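PDB 2ECE: selenium-binding protein from Sulfolobus tokodaii, which is of uncertain function but may bind selenium, as a beta-propeller member of the selenium-binding protein family. Local coordinates for residues Ile126-Tyr137 / Phe174-Arg184. Numbering follows the deposited sequence.
Sequences IEPEEVKKVSGY and FEPLGKWEIDR
The side chain of Lys179 runs out straight and then bends at its last torsion (chi4 60°), which brings NZ over the face of the Tyr137 ring. Tyr137 has CG anti to its carbonyl carbon (chi1 -68°), which sends the ring toward 174-184 and its hydroxyl to Glu181 and Arg184. The ammonium makes a cation-pi contact, with NZ 4.8 Å from the ring centroid and 14° off the ring normal. The same NZ donates to Ser135 O at 2.7 Å, tilted from the carbonyl plane, and to a water held by Gly136 O. Tyr137 OH donates to Glu181 OE1 at 2.7 Å, meeting it from above the carboxylate plane. Arg184 NH2 donates to Tyr137 OH at 2.8 Å, with OH close to the guanidinium plane. Arg184 NH1 adds a weak bond to this oxygen. Both flat groups stand nearly perpendicular to the ring. A phenylalanine in place of Tyr137 would probably leave Glu181 OE1 without this donor and the Arg184 guanidinium freer to turn.

The fold is a beta-propeller. Helix 128-135 lies in the link between two four-stranded blades, after outermost strand 121-126 of one and before strand 140-145 of the next. It packs on strand 176-179, the outermost strand of that next blade. Ser135 and Gly178 bring the backbones together, with their CA atoms 4.1 Å apart. A water bridges Val134 O and Leu177 O beside this approach. Ser135 OG closes an ST turn by accepting from Tyr137 N, and it donates to Val131 O.

Pro176 carries the apolar part of the contact. Ile126, just ahead of the helix, meets Pro176 CG with its CG2 tip to tip at 3.7 Å. From the last helical turn, Val134 CG1 lies 3.9 Å from Pro176 CB. Leu169 of strand 165-169 touches both Ile126 and Pro176.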
loop_
_atom_site.group_PDB
_atom_site.type_symbol
_atom_site.label_atom_id
_atom_site.label_comp_id
_atom_site.label_asym_id
_atom_site.label_seq_id
_atom_site.Cartn_x
_atom_site.Cartn_y
_atom_site.Cartn_z
ATOM N N ILE A 126 -3.783 -15.928 14.023
ATOM C CA ILE A 126 -4.321 -16.940 13.129
ATOM C C ILE A 126 -3.060 -17.496 12.495
ATOM O O ILE A 126 -2.405 -16.812 11.710
ATOM C CB ILE A 126 -5.208 -16.323 12.039
ATOM C CG1 ILE A 126 -6.336 -15.520 12.680
ATOM C CG2 ILE A 126 -5.786 -17.424 11.160
ATOM C CD1 ILE A 126 -7.130 -14.720 11.697
ATOM N N GLU A 127 -2.697 -18.724 12.860
ATOM C CA GLU A 127 -1.485 -19.341 12.340
ATOM C C GLU A 127 -1.539 -19.600 10.835
ATOM O O GLU A 127 -2.608 -19.801 10.257
ATOM C CB GLU A 127 -1.196 -20.650 13.093
ATOM C CG GLU A 127 -0.875 -20.475 14.587
ATOM C CD GLU A 127 0.399 -19.674 14.842
ATOM O OE1 GLU A 127 1.238 -19.564 13.926
ATOM O OE2 GLU A 127 0.576 -19.165 15.971
ATOM N N PRO A 128 -0.371 -19.589 10.182
ATOM C CA PRO A 128 -0.203 -19.812 8.742
ATOM C C PRO A 128 -0.930 -21.037 8.191
ATOM O O PRO A 128 -1.525 -20.982 7.118
ATOM C CB PRO A 128 1.310 -19.936 8.596
ATOM C CG PRO A 128 1.806 -18.986 9.642
ATOM C CD PRO A 128 0.937 -19.351 10.821
ATOM N N GLU A 129 -0.880 -22.146 8.920
ATOM C CA GLU A 129 -1.523 -23.355 8.435
ATOM C C GLU A 129 -3.042 -23.304 8.470
ATOM O O GLU A 129 -3.706 -23.978 7.678
ATOM C CB GLU A 129 -0.958 -24.562 9.185
ATOM C CG GLU A 129 0.552 -24.623 8.990
ATOM C CD GLU A 129 0.927 -24.374 7.522
ATOM O OE1 GLU A 129 2.080 -23.986 7.199
ATOM O OE2 GLU A 129 0.045 -24.584 6.672
ATOM N N GLU A 130 -3.602 -22.497 9.368
ATOM C CA GLU A 130 -5.054 -22.365 9.432
ATOM C C GLU A 130 -5.470 -21.491 8.256
ATOM O O GLU A 130 -6.509 -21.715 7.637
ATOM C CB GLU A 130 -5.499 -21.699 10.737
ATOM C CG GLU A 130 -7.014 -21.551 10.863
ATOM C CD GLU A 130 -7.732 -22.882 11.101
ATOM O OE1 GLU A 130 -8.981 -22.879 11.207
ATOM O OE2 GLU A 130 -7.052 -23.929 11.185
ATOM N N VAL A 131 -4.660 -20.478 7.957
ATOM C CA VAL A 131 -4.966 -19.603 6.835
ATOM C C VAL A 131 -4.929 -20.394 5.531
ATOM O O VAL A 131 -5.851 -20.312 4.722
ATOM C CB VAL A 131 -3.970 -18.426 6.747
ATOM C CG1 VAL A 131 -4.071 -17.755 5.380
ATOM C CG2 VAL A 131 -4.281 -17.408 7.850
ATOM N N LYS A 132 -3.870 -21.171 5.339
ATOM C CA LYS A 132 -3.725 -21.966 4.122
ATOM C C LYS A 132 -4.784 -23.057 4.005
ATOM O O LYS A 132 -5.297 -23.322 2.913
ATOM C CB LYS A 132 -2.340 -22.607 4.065
ATOM C CG LYS A 132 -1.191 -21.622 4.027
ATOM C CD LYS A 132 0.139 -22.366 4.064
ATOM C CE LYS A 132 1.288 -21.419 4.355
ATOM N NZ LYS A 132 2.576 -22.143 4.514
ATOM N N LYS A 133 -5.115 -23.683 5.131
ATOM C CA LYS A 133 -6.111 -24.755 5.143
ATOM C C LYS A 133 -7.503 -24.280 4.728
ATOM O O LYS A 133 -8.164 -24.908 3.900
ATOM C CB LYS A 133 -6.187 -25.386 6.535
ATOM C CG LYS A 133 -7.296 -26.422 6.682
ATOM C CD LYS A 133 -7.311 -27.054 8.071
ATOM C CE LYS A 133 -8.392 -26.452 8.952
ATOM N NZ LYS A 133 -8.594 -27.249 10.198
ATOM N N VAL A 134 -7.936 -23.163 5.301
ATOM C CA VAL A 134 -9.256 -22.610 5.023
ATOM C C VAL A 134 -9.406 -21.885 3.686
ATOM O O VAL A 134 -10.393 -22.081 2.984
ATOM C CB VAL A 134 -9.682 -21.630 6.140
ATOM C CG1 VAL A 134 -11.078 -21.090 5.867
ATOM C CG2 VAL A 134 -9.636 -22.329 7.490
ATOM N N SER A 135 -8.432 -21.048 3.335
ATOM C CA SER A 135 -8.509 -20.272 2.098
ATOM C C SER A 135 -7.754 -20.854 0.907
ATOM O O SER A 135 -8.095 -20.560 -0.237
ATOM C CB SER A 135 -7.986 -18.855 2.341
ATOM O OG SER A 135 -6.576 -18.868 2.476
ATOM N N GLY A 136 -6.722 -21.650 1.170
ATOM C CA GLY A 136 -5.935 -22.219 0.087
ATOM C C GLY A 136 -4.960 -21.201 -0.494
ATOM O O GLY A 136 -4.392 -21.416 -1.566
ATOM N N TYR A 137 -4.773 -20.087 0.216
ATOM C CA TYR A 137 -3.864 -19.022 -0.212
ATOM C C TYR A 137 -2.703 -18.823 0.761
ATOM O O TYR A 137 -2.797 -19.167 1.946
ATOM C CB TYR A 137 -4.606 -17.681 -0.324
ATOM C CG TYR A 137 -5.624 -17.574 -1.434
ATOM C CD1 TYR A 137 -5.328 -18.007 -2.726
ATOM C CD2 TYR A 137 -6.865 -16.969 -1.209
ATOM C CE1 TYR A 137 -6.240 -17.837 -3.770
ATOM C CE2 TYR A 137 -7.783 -16.795 -2.247
ATOM C CZ TYR A 137 -7.460 -17.230 -3.523
ATOM O OH TYR A 137 -8.345 -17.037 -4.555
ATOM N N PHE A 174 -12.843 -13.113 13.634
ATOM C CA PHE A 174 -11.594 -12.818 12.944
ATOM C C PHE A 174 -11.017 -14.102 12.362
ATOM O O PHE A 174 -9.858 -14.140 11.957
ATOM C CB PHE A 174 -10.573 -12.186 13.897
ATOM C CG PHE A 174 -11.000 -10.855 14.446
ATOM C CD1 PHE A 174 -11.031 -10.631 15.816
ATOM C CD2 PHE A 174 -11.387 -9.827 13.591
ATOM C CE1 PHE A 174 -11.443 -9.402 16.328
ATOM C CE2 PHE A 174 -11.800 -8.597 14.093
ATOM C CZ PHE A 174 -11.829 -8.385 15.462
ATOM N N GLU A 175 -11.830 -15.152 12.326
ATOM C CA GLU A 175 -11.395 -16.441 11.795
ATOM C C GLU A 175 -11.549 -16.433 10.278
ATOM O O GLU A 175 -12.465 -15.808 9.750
ATOM C CB GLU A 175 -12.240 -17.572 12.393
ATOM C CG GLU A 175 -12.109 -17.727 13.905
ATOM C CD GLU A 175 -10.873 -18.510 14.325
ATOM O OE1 GLU A 175 -9.968 -18.715 13.485
ATOM O OE2 GLU A 175 -10.805 -18.913 15.506
ATOM N N PRO A 176 -10.658 -17.134 9.561
ATOM C CA PRO A 176 -10.732 -17.178 8.098
ATOM C C PRO A 176 -12.025 -17.836 7.652
ATOM O O PRO A 176 -12.431 -18.850 8.217
ATOM C CB PRO A 176 -9.530 -18.036 7.707
ATOM C CG PRO A 176 -8.646 -18.027 8.917
ATOM C CD PRO A 176 -9.622 -18.055 10.049
ATOM N N LEU A 177 -12.678 -17.263 6.650
ATOM C CA LEU A 177 -13.897 -17.856 6.125
ATOM C C LEU A 177 -13.505 -18.699 4.917
ATOM O O LEU A 177 -13.888 -19.861 4.808
ATOM C CB LEU A 177 -14.889 -16.768 5.725
ATOM C CG LEU A 177 -15.430 -15.973 6.918
ATOM C CD1 LEU A 177 -16.083 -14.693 6.429
ATOM C CD2 LEU A 177 -16.420 -16.837 7.706
ATOM N N GLY A 178 -12.717 -18.112 4.021
ATOM C CA GLY A 178 -12.282 -18.832 2.837
ATOM C C GLY A 178 -12.074 -17.898 1.661
ATOM O O GLY A 178 -12.006 -16.681 1.841
ATOM N N LYS A 179 -11.975 -18.470 0.464
ATOM C CA LYS A 179 -11.785 -17.696 -0.757
ATOM C C LYS A 179 -12.986 -16.815 -1.050
ATOM O O LYS A 179 -14.130 -17.211 -0.830
ATOM C CB LYS A 179 -11.575 -18.618 -1.965
ATOM C CG LYS A 179 -10.210 -19.260 -2.088
ATOM C CD LYS A 179 -10.047 -19.855 -3.488
ATOM C CE LYS A 179 -8.729 -20.591 -3.634
ATOM N NZ LYS A 179 -8.654 -21.697 -2.642
ATOM N N TRP A 180 -12.724 -15.619 -1.558
ATOM C CA TRP A 180 -13.805 -14.707 -1.910
ATOM C C TRP A 180 -14.343 -15.027 -3.304
ATOM O O TRP A 180 -15.539 -14.888 -3.563
ATOM C CB TRP A 180 -13.307 -13.266 -1.899
ATOM C CG TRP A 180 -14.276 -12.300 -2.497
ATOM C CD1 TRP A 180 -15.438 -11.846 -1.940
ATOM C CD2 TRP A 180 -14.183 -11.689 -3.788
ATOM N NE1 TRP A 180 -16.072 -10.984 -2.806
ATOM C CE2 TRP A 180 -15.321 -10.868 -3.946
ATOM C CE3 TRP A 180 -13.241 -11.751 -4.827
ATOM C CZ2 TRP A 180 -15.551 -10.117 -5.107
ATOM C CZ3 TRP A 180 -13.470 -11.003 -5.983
ATOM C CH2 TRP A 180 -14.615 -10.195 -6.109
ATOM N N GLU A 181 -13.453 -15.462 -4.192
ATOM C CA GLU A 181 -13.819 -15.765 -5.574
ATOM C C GLU A 181 -14.746 -16.957 -5.763
ATOM O O GLU A 181 -14.508 -18.036 -5.219
ATOM C CB GLU A 181 -12.569 -16.012 -6.429
ATOM C CG GLU A 181 -11.539 -14.886 -6.459
ATOM C CD GLU A 181 -10.644 -14.890 -5.234
ATOM O OE1 GLU A 181 -10.732 -15.848 -4.434
ATOM O OE2 GLU A 181 -9.847 -13.943 -5.075
ATOM N N ILE A 182 -15.795 -16.750 -6.554
ATOM C CA ILE A 182 -16.734 -17.816 -6.884
ATOM C C ILE A 182 -16.435 -18.205 -8.336
ATOM O O ILE A 182 -16.430 -19.385 -8.685
ATOM C CB ILE A 182 -18.209 -17.347 -6.745
ATOM C CG1 ILE A 182 -18.600 -17.289 -5.263
ATOM C CG2 ILE A 182 -19.146 -18.316 -7.471
ATOM C CD1 ILE A 182 -18.567 -18.652 -4.573
ATOM N N ASP A 183 -16.157 -17.199 -9.164
ATOM C CA ASP A 183 -15.838 -17.403 -10.581
ATOM C C ASP A 183 -14.745 -16.410 -10.968
ATOM O O ASP A 183 -15.035 -15.253 -11.262
ATOM C CB ASP A 183 -17.081 -17.158 -11.448
ATOM C CG ASP A 183 -16.811 -17.376 -12.930
ATOM O OD1 ASP A 183 -15.628 -17.469 -13.324
ATOM O OD2 ASP A 183 -17.786 -17.444 -13.707
ATOM N N ARG A 184 -13.497 -16.872 -10.994
ATOM C CA ARG A 184 -12.360 -15.998 -11.296
ATOM C C ARG A 184 -11.995 -15.849 -12.769
ATOM O O ARG A 184 -11.031 -15.159 -13.091
ATOM C CB ARG A 184 -11.119 -16.478 -10.537
ATOM C CG ARG A 184 -10.507 -17.781 -11.057
ATOM C CD ARG A 184 -9.730 -18.471 -9.944
ATOM N NE ARG A 184 -8.980 -17.490 -9.183
ATOM C CZ ARG A 184 -8.709 -17.575 -7.887
ATOM N NH1 ARG A 184 -9.120 -18.614 -7.166
ATOM N NH2 ARG A 184 -8.047 -16.588 -7.308
HETATM O O HOH W 1 -13.171 -22.298 3.511
HETATM O O HOH W 2 -6.062 -22.330 -3.551
#